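Local coordinates for N-terminal acetyltransferase-like protein (Chaetomium thermophilum, PDB 5NNP) that probably serves as the tetratricopeptide-repeat auxiliary subunit of a NatA-type N-terminal acetyltransferase, at residues A51-N55 / V83-L87; Y101-L105 / D117-Q122; R246-D250 / D281-A285; Q209-T213 / L227-Y231. All coordinates share one frame; numbering follows the deposited sequence.

How the interactions relate
A chain built from helical hairpins illustrates how local contacts, placed one after another, make a long solenoid. From the N terminus, interaction 1 joins helix 44-55 to helix 78-90, closing a loop that holds helix 60-73. Interaction 2 then closes the short turn between consecutive helices 94-107 and 112-124. Much later, interaction 4 does the same for helices 204-214 and 221-234, and interaction 3 reaches from helix 238-251 past helix 256-265 to helix 273-286. All four are in series: none nests or crosses. Neighbours do touch, Tyr101 meeting Gly85 and Ile86, and Leu248 meeting Ala229, whereas interactions 1 and 3 lie about 62 Å apart, centre to centre.

Interaction 1. Residues A51-N55 / V83-L87; sequences ALILN and VYGIL
Leu52 and Leu87 interlock with Val83 and Ala51 to form the close-fitting half of this contact, and all four are buried. The branch point of Leu52 does much of the touching: its CG lies 4.1 Å from Val83 CG1, with Val83 CG2 as near, so that the leucine fork meets both valine methyls. Beyond CG, Leu52 CD2 touches Ile86 CG2 at 3.9 Å and lies near Val83 CG1 and Leu87 CD2 as well. Ile86, partly exposed at the border of this half, runs its side chain roughly perpendicular to Leu52. Ala51 closes the row with its methyl, 4.4 Å from Val83 CG1.

The other side is more polar and more open to solvent, though not more widely spaced. Asn55 is partly exposed, and here one methyl, Leu87 CD2, serves the whole asparagine, lying beside CB and also near the amide, 3.6 Å from Asn55 OD1. With CG of Asn55 opposite its own backbone N (chi1 -170°), the amide passes alongside the leucine, the two side chains pointing opposite ways; the Asn55 side chain also touches Asn91.

The two short segments run almost parallel, 11° apart with axes 10.4 Å from each other. Such near-parallel stacking of helices separated by an intervening one, here helix 60-73, is how tetratricopeptide repeats build a superhelix. Tyr21 backs Leu52, while Ala67 of that intervening helix touches Leu87. Because the segments share no hydrogen bond or salt bridge, their cohesion rests on hydrophobic burial and the fit of branched side chains, with little directional chemistry to fix the spacing.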
loop_
_atom_site.group_PDB
_atom_site.type_symbol
_atom_site.label_atom_id
_atom_site.label_comp_id
_atom_site.label_asym_id
_atom_site.label_seq_id
_atom_site.Cartn_x
_atom_site.Cartn_y
_atom_site.Cartn_z
ATOM N N ALA A 51 -10.301 -0.565 -38.147
ATOM C CA ALA A 51 -9.190 -0.894 -37.260
ATOM C C ALA A 51 -9.664 -1.067 -35.829
ATOM O O ALA A 51 -9.152 -1.916 -35.107
ATOM C CB ALA A 51 -8.119 0.173 -37.329
ATOM N N LEU A 52 -10.646 -0.263 -35.428
ATOM C CA LEU A 52 -11.242 -0.373 -34.095
ATOM C C LEU A 52 -11.918 -1.716 -33.894
ATOM O O LEU A 52 -11.663 -2.408 -32.912
ATOM C CB LEU A 52 -12.265 0.734 -33.858
ATOM C CG LEU A 52 -11.808 2.076 -33.297
ATOM C CD1 LEU A 52 -13.027 2.935 -32.974
ATOM C CD2 LEU A 52 -10.930 1.885 -32.075
ATOM N N ILE A 53 -12.794 -2.065 -34.831
ATOM C CA ILE A 53 -13.537 -3.317 -34.774
ATOM C C ILE A 53 -12.595 -4.512 -34.778
ATOM O O ILE A 53 -12.836 -5.503 -34.092
ATOM C CB ILE A 53 -14.525 -3.437 -35.944
ATOM C CG1 ILE A 53 -15.545 -2.297 -35.889
ATOM C CG2 ILE A 53 -15.229 -4.787 -35.910
ATOM C CD1 ILE A 53 -16.537 -2.285 -37.043
ATOM N N LEU A 54 -11.517 -4.418 -35.546
ATOM C CA LEU A 54 -10.520 -5.478 -35.556
ATOM C C LEU A 54 -9.904 -5.640 -34.171
ATOM O O LEU A 54 -9.781 -6.762 -33.664
ATOM C CB LEU A 54 -9.438 -5.190 -36.595
ATOM C CG LEU A 54 -9.894 -5.276 -38.052
ATOM C CD1 LEU A 54 -8.748 -4.937 -38.981
ATOM C CD2 LEU A 54 -10.441 -6.659 -38.361
ATOM N N ASN A 55 -9.530 -4.514 -33.564
ATOM C CA ASN A 55 -8.953 -4.505 -32.222
ATOM C C ASN A 55 -9.957 -4.995 -31.185
ATOM O O ASN A 55 -9.582 -5.607 -30.184
ATOM C CB ASN A 55 -8.461 -3.101 -31.860
ATOM C CG ASN A 55 -7.631 -3.077 -30.583
ATOM O OD1 ASN A 55 -8.108 -2.651 -29.533
ATOM N ND2 ASN A 55 -6.381 -3.531 -30.672
ATOM N N VAL A 83 -8.240 7.146 -33.129
ATOM C CA VAL A 83 -8.250 5.684 -33.174
ATOM C C VAL A 83 -6.900 5.093 -32.758
ATOM O O VAL A 83 -6.820 4.204 -31.899
ATOM C CB VAL A 83 -8.607 5.165 -34.595
ATOM C CG1 VAL A 83 -8.336 3.685 -34.709
ATOM C CG2 VAL A 83 -10.054 5.457 -34.923
ATOM N N TYR A 84 -5.847 5.597 -33.390
ATOM C CA TYR A 84 -4.481 5.185 -33.100
ATOM C C TYR A 84 -4.209 5.250 -31.585
ATOM O O TYR A 84 -3.629 4.336 -31.003
ATOM C CB TYR A 84 -3.512 6.077 -33.884
ATOM C CG TYR A 84 -2.130 5.503 -34.152
ATOM C CD1 TYR A 84 -1.970 4.215 -34.654
ATOM C CD2 TYR A 84 -0.982 6.278 -33.955
ATOM C CE1 TYR A 84 -0.699 3.697 -34.919
ATOM C CE2 TYR A 84 0.287 5.766 -34.207
ATOM C CZ TYR A 84 0.421 4.481 -34.687
ATOM O OH TYR A 84 1.672 3.984 -34.951
ATOM N N GLY A 85 -4.656 6.332 -30.958
ATOM C CA GLY A 85 -4.514 6.508 -29.525
ATOM C C GLY A 85 -5.307 5.490 -28.725
ATOM O O GLY A 85 -4.787 4.877 -27.790
ATOM N N ILE A 86 -6.570 5.306 -29.108
ATOM C CA ILE A 86 -7.446 4.337 -28.465
ATOM C C ILE A 86 -6.839 2.933 -28.451
ATOM O O ILE A 86 -6.847 2.264 -27.425
ATOM C CB ILE A 86 -8.821 4.309 -29.158
ATOM C CG1 ILE A 86 -9.536 5.644 -28.941
ATOM C CG2 ILE A 86 -9.680 3.164 -28.628
ATOM C CD1 ILE A 86 -10.807 5.786 -29.745
ATOM N N LEU A 87 -6.298 2.500 -29.586
ATOM C CA LEU A 87 -5.602 1.222 -29.658
ATOM C C LEU A 87 -4.461 1.157 -28.639
ATOM O O LEU A 87 -4.410 0.251 -27.802
ATOM C CB LEU A 87 -5.075 0.987 -31.074
ATOM C CG LEU A 87 -6.138 1.004 -32.177
ATOM C CD1 LEU A 87 -5.538 0.738 -33.553
ATOM C CD2 LEU A 87 -7.223 -0.000 -31.866
#

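Interaction 2. Residues Y101-L105 / D117-Q122; sequences YKFAL and DLAVLQ
Tyr101 is the hub of this contact, and Leu121 lies over one face of its ring. The methyl CD1 of Leu121 stands 4.1 Å from the centroid of the Tyr101 ring and 27° off the normal, a CH-pi contact. Asp117 approaches obliquely, its CB 3.5 Å from Tyr101 CE2, and its carboxylate plane is almost perpendicular to the ring. At the root of the tyrosine, Leu118 CD1 rests 3.8 Å from Tyr101 CB. Leu118 has CG opposite its backbone N (chi1 167°), a setting in which its fork spreads along helix 94-107 and the other methyl meets Leu105.

Water forms the next layer. In the plane of the ring, one molecule sits 2.7 Å from Tyr101 OH and donates to Asp117 OD2 at 2.6 Å. A second water accepts from Lys102 NZ and from Gln122 NE2, the latter at 2.9 Å, linking the two helices at an edge of the contact.

Farther out, His82 and Ile86 of helix 78-90 pack against Tyr101, and Ser134 holds Gln122 OE1 by a hydrogen bond. The segments run roughly antiparallel, with axes 10.3 Å apart, as in a helical hairpin of the tetratricopeptide kind. The chemistry is therefore layered: an apolar and aromatic centre makes the direct contact, while two polar pairs, Tyr101 with Asp117 and Lys102 with Gln122, are bridged by water.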
loop_
_atom_site.group_PDB
_atom_site.type_symbol
_atom_site.label_atom_id
_atom_site.label_comp_id
_atom_site.label_asym_id
_atom_site.label_seq_id
_atom_site.Cartn_x
_atom_site.Cartn_y
_atom_site.Cartn_z
ATOM N N TYR A 101 -3.335 11.231 -29.063
ATOM C CA TYR A 101 -4.416 12.071 -28.554
ATOM C C TYR A 101 -4.093 13.558 -28.730
ATOM O O TYR A 101 -4.945 14.351 -29.149
ATOM C CB TYR A 101 -4.678 11.773 -27.081
ATOM C CG TYR A 101 -5.664 10.662 -26.840
ATOM C CD1 TYR A 101 -5.265 9.331 -26.824
ATOM C CD2 TYR A 101 -7.006 10.944 -26.617
ATOM C CE1 TYR A 101 -6.182 8.316 -26.591
ATOM C CE2 TYR A 101 -7.925 9.939 -26.390
ATOM C CZ TYR A 101 -7.516 8.632 -26.375
ATOM O OH TYR A 101 -8.460 7.649 -26.138
ATOM N N LYS A 102 -2.854 13.926 -28.410
ATOM C CA LYS A 102 -2.403 15.317 -28.471
ATOM C C LYS A 102 -2.545 15.926 -29.871
ATOM O O LYS A 102 -2.928 17.092 -30.028
ATOM C CB LYS A 102 -0.951 15.405 -28.014
ATOM C CG LYS A 102 -0.538 16.754 -27.521
ATOM C CD LYS A 102 0.458 16.632 -26.374
ATOM C CE LYS A 102 1.740 15.984 -26.834
ATOM N NZ LYS A 102 2.752 16.101 -25.762
ATOM N N PHE A 103 -2.229 15.130 -30.887
ATOM C CA PHE A 103 -2.292 15.598 -32.264
ATOM C C PHE A 103 -3.745 15.634 -32.752
ATOM O O PHE A 103 -4.175 16.588 -33.429
ATOM C CB PHE A 103 -1.431 14.716 -33.168
ATOM C CG PHE A 103 -1.092 15.352 -34.487
ATOM C CD1 PHE A 103 -0.306 16.498 -34.538
ATOM C CD2 PHE A 103 -1.553 14.804 -35.671
ATOM C CE1 PHE A 103 0.030 17.097 -35.753
ATOM C CE2 PHE A 103 -1.237 15.389 -36.889
ATOM C CZ PHE A 103 -0.441 16.544 -36.937
ATOM N N ALA A 104 -4.503 14.603 -32.394
ATOM C CA ALA A 104 -5.937 14.604 -32.661
ATOM C C ALA A 104 -6.579 15.889 -32.112
ATOM O O ALA A 104 -7.340 16.571 -32.814
ATOM C CB ALA A 104 -6.591 13.369 -32.066
ATOM N N LEU A 105 -6.252 16.242 -30.875
ATOM C CA LEU A 105 -6.792 17.470 -30.299
ATOM C C LEU A 105 -6.311 18.749 -31.028
ATOM O O LEU A 105 -7.038 19.741 -31.065
ATOM C CB LEU A 105 -6.444 17.553 -28.808
ATOM C CG LEU A 105 -7.183 18.619 -27.986
ATOM C CD1 LEU A 105 -8.667 18.331 -27.944
ATOM C CD2 LEU A 105 -6.645 18.739 -26.567
ATOM N N ASP A 117 -9.727 12.609 -22.250
ATOM C CA ASP A 117 -9.006 11.353 -22.170
ATOM C C ASP A 117 -7.510 11.563 -22.160
ATOM O O ASP A 117 -6.784 10.854 -21.460
ATOM C CB ASP A 117 -9.427 10.448 -23.312
ATOM C CG ASP A 117 -10.851 9.941 -23.140
ATOM O OD1 ASP A 117 -11.291 9.783 -21.981
ATOM O OD2 ASP A 117 -11.539 9.710 -24.153
ATOM N N LEU A 118 -7.056 12.567 -22.897
ATOM C CA LEU A 118 -5.648 12.942 -22.908
ATOM C C LEU A 118 -5.176 13.430 -21.537
ATOM O O LEU A 118 -4.099 13.082 -21.068
ATOM C CB LEU A 118 -5.407 14.033 -23.956
ATOM C CG LEU A 118 -4.066 14.744 -23.892
ATOM C CD1 LEU A 118 -2.954 13.812 -24.347
ATOM C CD2 LEU A 118 -4.106 16.007 -24.733
ATOM N N ALA A 119 -5.989 14.259 -20.906
ATOM C CA ALA A 119 -5.631 14.837 -19.625
ATOM C C ALA A 119 -5.419 13.731 -18.606
ATOM O O ALA A 119 -4.489 13.781 -17.791
ATOM C CB ALA A 119 -6.719 15.803 -19.153
ATOM N N VAL A 120 -6.300 12.735 -18.661
ATOM C CA VAL A 120 -6.213 11.598 -17.759
ATOM C C VAL A 120 -4.893 10.873 -18.008
ATOM O O VAL A 120 -4.121 10.645 -17.089
ATOM C CB VAL A 120 -7.404 10.623 -17.936
ATOM C CG1 VAL A 120 -7.165 9.378 -17.147
ATOM C CG2 VAL A 120 -8.720 11.290 -17.516
ATOM N N LEU A 121 -4.632 10.545 -19.267
ATOM C CA LEU A 121 -3.397 9.869 -19.653
ATOM C C LEU A 121 -2.166 10.650 -19.203
ATOM O O LEU A 121 -1.186 10.073 -18.717
ATOM C CB LEU A 121 -3.363 9.645 -21.172
ATOM C CG LEU A 121 -4.312 8.603 -21.775
ATOM C CD1 LEU A 121 -4.448 8.810 -23.256
ATOM C CD2 LEU A 121 -3.812 7.188 -21.503
ATOM N N GLN A 122 -2.215 11.966 -19.351
ATOM C CA GLN A 122 -1.054 12.779 -19.022
ATOM C C GLN A 122 -0.709 12.743 -17.533
ATOM O O GLN A 122 0.471 12.651 -17.171
ATOM C CB GLN A 122 -1.268 14.220 -19.458
ATOM C CG GLN A 122 -1.071 14.450 -20.931
ATOM C CD GLN A 122 -1.620 15.797 -21.373
ATOM O OE1 GLN A 122 -2.734 16.185 -20.997
ATOM N NE2 GLN A 122 -0.837 16.521 -22.166
HETATM O O HOH W 1 -11.024 8.351 -26.273
HETATM O O HOH W 2 1.739 16.322 -23.378
#

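Interaction 3. Residues R246-D250 / D281-A285; sequences RALLD and DEYAA
With CG anti to the carbonyl carbon (chi1 -75°), Tyr283 extends its ring to helix 238-251; in Leu249 a similar chi1 and an extended chi2 carry CD1 over it. That methyl sits over one face of the Tyr283 ring, 4.0 Å from the centroid and 22° off the normal, a CH-pi contact displaced towards the rim. Leu249 CB adds to it, 3.8 Å from Tyr283 CE1.

The rim of the ring has partners too. Asp250 OD1 lies near the ring plane, 3.7 Å from Tyr283 CE1, but its polar ties are to Lys286, by a salt bridge, and to Tyr287, by a hydrogen bond. The extended Arg246 chain passes across the hydroxyl end, its methylenes beside Tyr283 OH. Its NE stays 4.3 Å from Glu282 OE2, too far for a salt bridge.

Tyr258 and Tyr259 of the intervening helix 256-265 back Leu249. The segment axes are 12.0 Å apart and 37° from parallel, a wide gap that the tyrosine spans. Dispersion between methyl and ring thus carries the contact, while Arg246 and Glu282, of opposite charge but beyond salt-bridge distance, may add a weak attraction.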
loop_
_atom_site.group_PDB
_atom_site.type_symbol
_atom_site.label_atom_id
_atom_site.label_comp_id
_atom_site.label_asym_id
_atom_site.label_seq_id
_atom_site.Cartn_x
_atom_site.Cartn_y
_atom_site.Cartn_z
ATOM N N ARG A 246 -4.082 17.396 24.108
ATOM C CA ARG A 246 -5.063 16.857 25.035
ATOM C C ARG A 246 -6.384 16.576 24.323
ATOM O O ARG A 246 -7.006 15.534 24.548
ATOM C CB ARG A 246 -5.282 17.804 26.211
ATOM C CG ARG A 246 -4.163 17.771 27.214
ATOM C CD ARG A 246 -4.531 18.484 28.491
ATOM N NE ARG A 246 -3.782 17.913 29.609
ATOM C CZ ARG A 246 -2.639 18.399 30.073
ATOM N NH1 ARG A 246 -2.114 19.492 29.527
ATOM N NH2 ARG A 246 -2.029 17.799 31.086
ATOM N N ALA A 247 -6.807 17.500 23.462
ATOM C CA ALA A 247 -8.014 17.306 22.651
ATOM C C ALA A 247 -7.942 16.033 21.802
ATOM O O ALA A 247 -8.917 15.276 21.714
ATOM C CB ALA A 247 -8.248 18.506 21.765
ATOM N N LEU A 248 -6.781 15.800 21.193
ATOM C CA LEU A 248 -6.585 14.626 20.354
ATOM C C LEU A 248 -6.554 13.350 21.194
ATOM O O LEU A 248 -7.042 12.298 20.759
ATOM C CB LEU A 248 -5.301 14.758 19.533
ATOM C CG LEU A 248 -5.382 15.732 18.348
ATOM C CD1 LEU A 248 -3.995 16.200 17.920
ATOM C CD2 LEU A 248 -6.122 15.097 17.162
ATOM N N LEU A 249 -5.999 13.448 22.401
ATOM C CA LEU A 249 -5.885 12.275 23.265
ATOM C C LEU A 249 -7.262 11.831 23.702
ATOM O O LEU A 249 -7.561 10.633 23.726
ATOM C CB LEU A 249 -5.019 12.561 24.492
ATOM C CG LEU A 249 -3.506 12.437 24.327
ATOM C CD1 LEU A 249 -2.813 12.983 25.556
ATOM C CD2 LEU A 249 -3.116 10.987 24.078
ATOM N N ASP A 250 -8.095 12.810 24.052
ATOM C CA ASP A 250 -9.466 12.539 24.443
ATOM C C ASP A 250 -10.236 11.883 23.295
ATOM O O ASP A 250 -11.156 11.111 23.530
ATOM C CB ASP A 250 -10.152 13.828 24.898
ATOM C CG ASP A 250 -9.707 14.271 26.278
ATOM O OD1 ASP A 250 -9.672 13.418 27.187
ATOM O OD2 ASP A 250 -9.391 15.468 26.464
ATOM N N ASP A 281 -0.966 8.224 33.696
ATOM C CA ASP A 281 -1.910 7.743 34.698
ATOM C C ASP A 281 -3.206 8.530 34.590
ATOM O O ASP A 281 -4.297 7.987 34.756
ATOM C CB ASP A 281 -1.323 7.856 36.112
ATOM C CG ASP A 281 -0.196 6.873 36.351
ATOM O OD1 ASP A 281 -0.139 5.854 35.640
ATOM O OD2 ASP A 281 0.634 7.110 37.249
ATOM N N GLU A 282 -3.080 9.812 34.289
ATOM C CA GLU A 282 -4.246 10.660 34.179
ATOM C C GLU A 282 -5.216 10.154 33.121
ATOM O O GLU A 282 -6.413 10.092 33.371
ATOM C CB GLU A 282 -3.830 12.085 33.868
ATOM C CG GLU A 282 -4.994 13.026 33.770
ATOM C CD GLU A 282 -4.560 14.429 33.475
ATOM O OE1 GLU A 282 -3.604 14.892 34.136
ATOM O OE2 GLU A 282 -5.166 15.060 32.581
ATOM N N TYR A 283 -4.708 9.773 31.949
ATOM C CA TYR A 283 -5.593 9.282 30.891
ATOM C C TYR A 283 -6.021 7.846 31.134
ATOM O O TYR A 283 -7.090 7.447 30.693
ATOM C CB TYR A 283 -4.941 9.453 29.513
ATOM C CG TYR A 283 -4.999 10.919 29.118
ATOM C CD1 TYR A 283 -6.108 11.442 28.467
ATOM C CD2 TYR A 283 -3.984 11.791 29.472
ATOM C CE1 TYR A 283 -6.182 12.772 28.150
ATOM C CE2 TYR A 283 -4.053 13.112 29.160
ATOM C CZ TYR A 283 -5.148 13.609 28.503
ATOM O OH TYR A 283 -5.205 14.957 28.197
ATOM N N ALA A 284 -5.212 7.084 31.864
ATOM C CA ALA A 284 -5.569 5.707 32.224
ATOM C C ALA A 284 -6.779 5.686 33.166
ATOM O O ALA A 284 -7.673 4.847 33.047
ATOM C CB ALA A 284 -4.389 4.998 32.859
ATOM N N ALA A 285 -6.793 6.622 34.103
ATOM C CA ALA A 285 -7.929 6.820 34.988
ATOM C C ALA A 285 -9.164 7.270 34.210
ATOM O O ALA A 285 -10.278 6.813 34.473
ATOM C CB ALA A 285 -7.583 7.840 36.059
#

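Interaction 4. Residues Q209-T213 / L227-Y231; sequences QHLET and LRASY
Arg228 presents the edge of its guanidinium to Glu212, whose OE2, as modelled and with its place less sure, lies in the guanidinium plane; the carboxylate is turned 31° from that plane. The resulting salt bridge uses a single nitrogen: Arg228 NH1 donates nearly straight (170°) to Glu212 OE2 at 3.2 Å. A weak second bond, also 3.2 Å but bent to 126°, runs from Arg228 NH1 to Glu212 OE1. The in-plane approach and straightness share the doubt over OE2. Bends in both chains, at chi2 of Glu212 and chi3 of Arg228, bring the groups together.

The other flat group is the Tyr231 ring. Over one face stands the carbonyl oxygen of Leu227, from the preceding turn of the same helix, while Leu211 CD2 comes in obliquely, 4.4 Å from Tyr231 CD2. Leu211 is the apolar heart of the contact: its CD2 also lies 3.5 Å from Arg228 N and 4.1 Å from Leu227 CB, wedged against the backbone of the facing helix. Tyr231 OH donates to OD1 of Asn195 on helix 185-200, and the Asn195 side chain also touches Leu211.

Consecutive helices here pack roughly antiparallel, 10.5 Å apart between segment axes, forming a hairpin of the repeat array. Its chemistry is divided: Leu211, both methyls against Leu227, supplies the apolar part, and an ion pair joins the helices at the partly exposed margin.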
loop_
_atom_site.group_PDB
_atom_site.type_symbol
_atom_site.label_atom_id
_atom_site.label_comp_id
_atom_site.label_asym_id
_atom_site.label_seq_id
_atom_site.Cartn_x
_atom_site.Cartn_y
_atom_site.Cartn_z
ATOM N N GLN A 209 -3.214 30.643 10.973
ATOM C CA GLN A 209 -4.131 31.748 10.777
ATOM C C GLN A 209 -5.298 31.351 9.861
ATOM O O GLN A 209 -6.461 31.634 10.164
ATOM C CB GLN A 209 -3.360 32.942 10.211
ATOM C CG GLN A 209 -4.213 34.059 9.631
ATOM C CD GLN A 209 -3.383 35.085 8.854
ATOM O OE1 GLN A 209 -2.192 35.275 9.122
ATOM N NE2 GLN A 209 -4.012 35.746 7.884
ATOM N N HIS A 210 -4.987 30.685 8.751
ATOM C CA HIS A 210 -6.015 30.287 7.791
ATOM C C HIS A 210 -6.860 29.155 8.351
ATOM O O HIS A 210 -8.050 29.053 8.059
ATOM C CB HIS A 210 -5.386 29.874 6.458
ATOM C CG HIS A 210 -6.360 29.297 5.478
ATOM N ND1 HIS A 210 -6.488 27.938 5.260
ATOM C CD2 HIS A 210 -7.247 29.894 4.647
ATOM C CE1 HIS A 210 -7.411 27.726 4.341
ATOM N NE2 HIS A 210 -7.886 28.897 3.951
ATOM N N LEU A 211 -6.231 28.306 9.156
ATOM C CA LEU A 211 -6.928 27.198 9.786
ATOM C C LEU A 211 -8.015 27.714 10.687
ATOM O O LEU A 211 -9.177 27.360 10.528
ATOM C CB LEU A 211 -5.980 26.333 10.600
ATOM C CG LEU A 211 -6.618 25.011 11.019
ATOM C CD1 LEU A 211 -6.791 24.087 9.790
ATOM C CD2 LEU A 211 -5.811 24.326 12.129
ATOM N N GLU A 212 -7.616 28.562 11.628
ATOM C CA GLU A 212 -8.520 29.131 12.623
ATOM C C GLU A 212 -9.574 30.068 12.025
ATOM O O GLU A 212 -10.706 30.135 12.512
ATOM C CB GLU A 212 -7.710 29.875 13.684
ATOM C CG GLU A 212 -6.694 28.998 14.385
ATOM C CD GLU A 212 -7.337 27.886 15.196
ATOM O OE1 GLU A 212 -8.565 27.926 15.414
ATOM O OE2 GLU A 212 -6.610 26.971 15.620
ATOM N N THR A 213 -9.209 30.781 10.966
ATOM C CA THR A 213 -10.135 31.715 10.358
ATOM C C THR A 213 -11.131 31.082 9.377
ATOM O O THR A 213 -12.323 31.360 9.443
ATOM C CB THR A 213 -9.380 32.824 9.630
ATOM O OG1 THR A 213 -8.567 33.527 10.571
ATOM C CG2 THR A 213 -10.352 33.803 9.011
ATOM N N LEU A 227 -3.829 19.267 12.384
ATOM C CA LEU A 227 -3.167 20.443 11.820
ATOM C C LEU A 227 -2.958 21.521 12.891
ATOM O O LEU A 227 -1.876 22.112 12.993
ATOM C CB LEU A 227 -3.967 21.004 10.639
ATOM C CG LEU A 227 -4.017 20.131 9.384
ATOM C CD1 LEU A 227 -4.979 20.713 8.373
ATOM C CD2 LEU A 227 -2.651 20.004 8.764
ATOM N N ARG A 228 -3.981 21.765 13.706
ATOM C CA ARG A 228 -3.850 22.771 14.753
ATOM C C ARG A 228 -2.690 22.432 15.705
ATOM O O ARG A 228 -1.872 23.296 16.024
ATOM C CB ARG A 228 -5.166 22.931 15.530
ATOM C CG ARG A 228 -5.076 23.865 16.739
ATOM C CD ARG A 228 -6.399 24.577 17.050
ATOM N NE ARG A 228 -7.501 23.647 17.242
ATOM C CZ ARG A 228 -8.674 23.738 16.623
ATOM N NH1 ARG A 228 -8.902 24.734 15.786
ATOM N NH2 ARG A 228 -9.617 22.826 16.845
ATOM N N ALA A 229 -2.596 21.179 16.140
ATOM C CA ALA A 229 -1.554 20.812 17.098
ATOM C C ALA A 229 -0.180 20.887 16.458
ATOM O O ALA A 229 0.760 21.426 17.042
ATOM C CB ALA A 229 -1.797 19.413 17.664
ATOM N N SER A 230 -0.078 20.344 15.254
ATOM C CA SER A 230 1.163 20.367 14.503
ATOM C C SER A 230 1.716 21.788 14.332
ATOM O O SER A 230 2.906 22.026 14.549
ATOM C CB SER A 230 0.958 19.714 13.139
ATOM O OG SER A 230 2.159 19.725 12.398
ATOM N N TYR A 231 0.857 22.729 13.958
ATOM C CA TYR A 231 1.292 24.105 13.707
ATOM C C TYR A 231 1.692 24.808 14.991
ATOM O O TYR A 231 2.718 25.498 15.048
ATOM C CB TYR A 231 0.188 24.914 13.038
ATOM C CG TYR A 231 -0.216 24.462 11.661
ATOM C CD1 TYR A 231 0.671 23.785 10.840
ATOM C CD2 TYR A 231 -1.489 24.737 11.172
ATOM C CE1 TYR A 231 0.301 23.391 9.571
ATOM C CE2 TYR A 231 -1.868 24.344 9.907
ATOM C CZ TYR A 231 -0.971 23.674 9.108
ATOM O OH TYR A 231 -1.354 23.284 7.844
#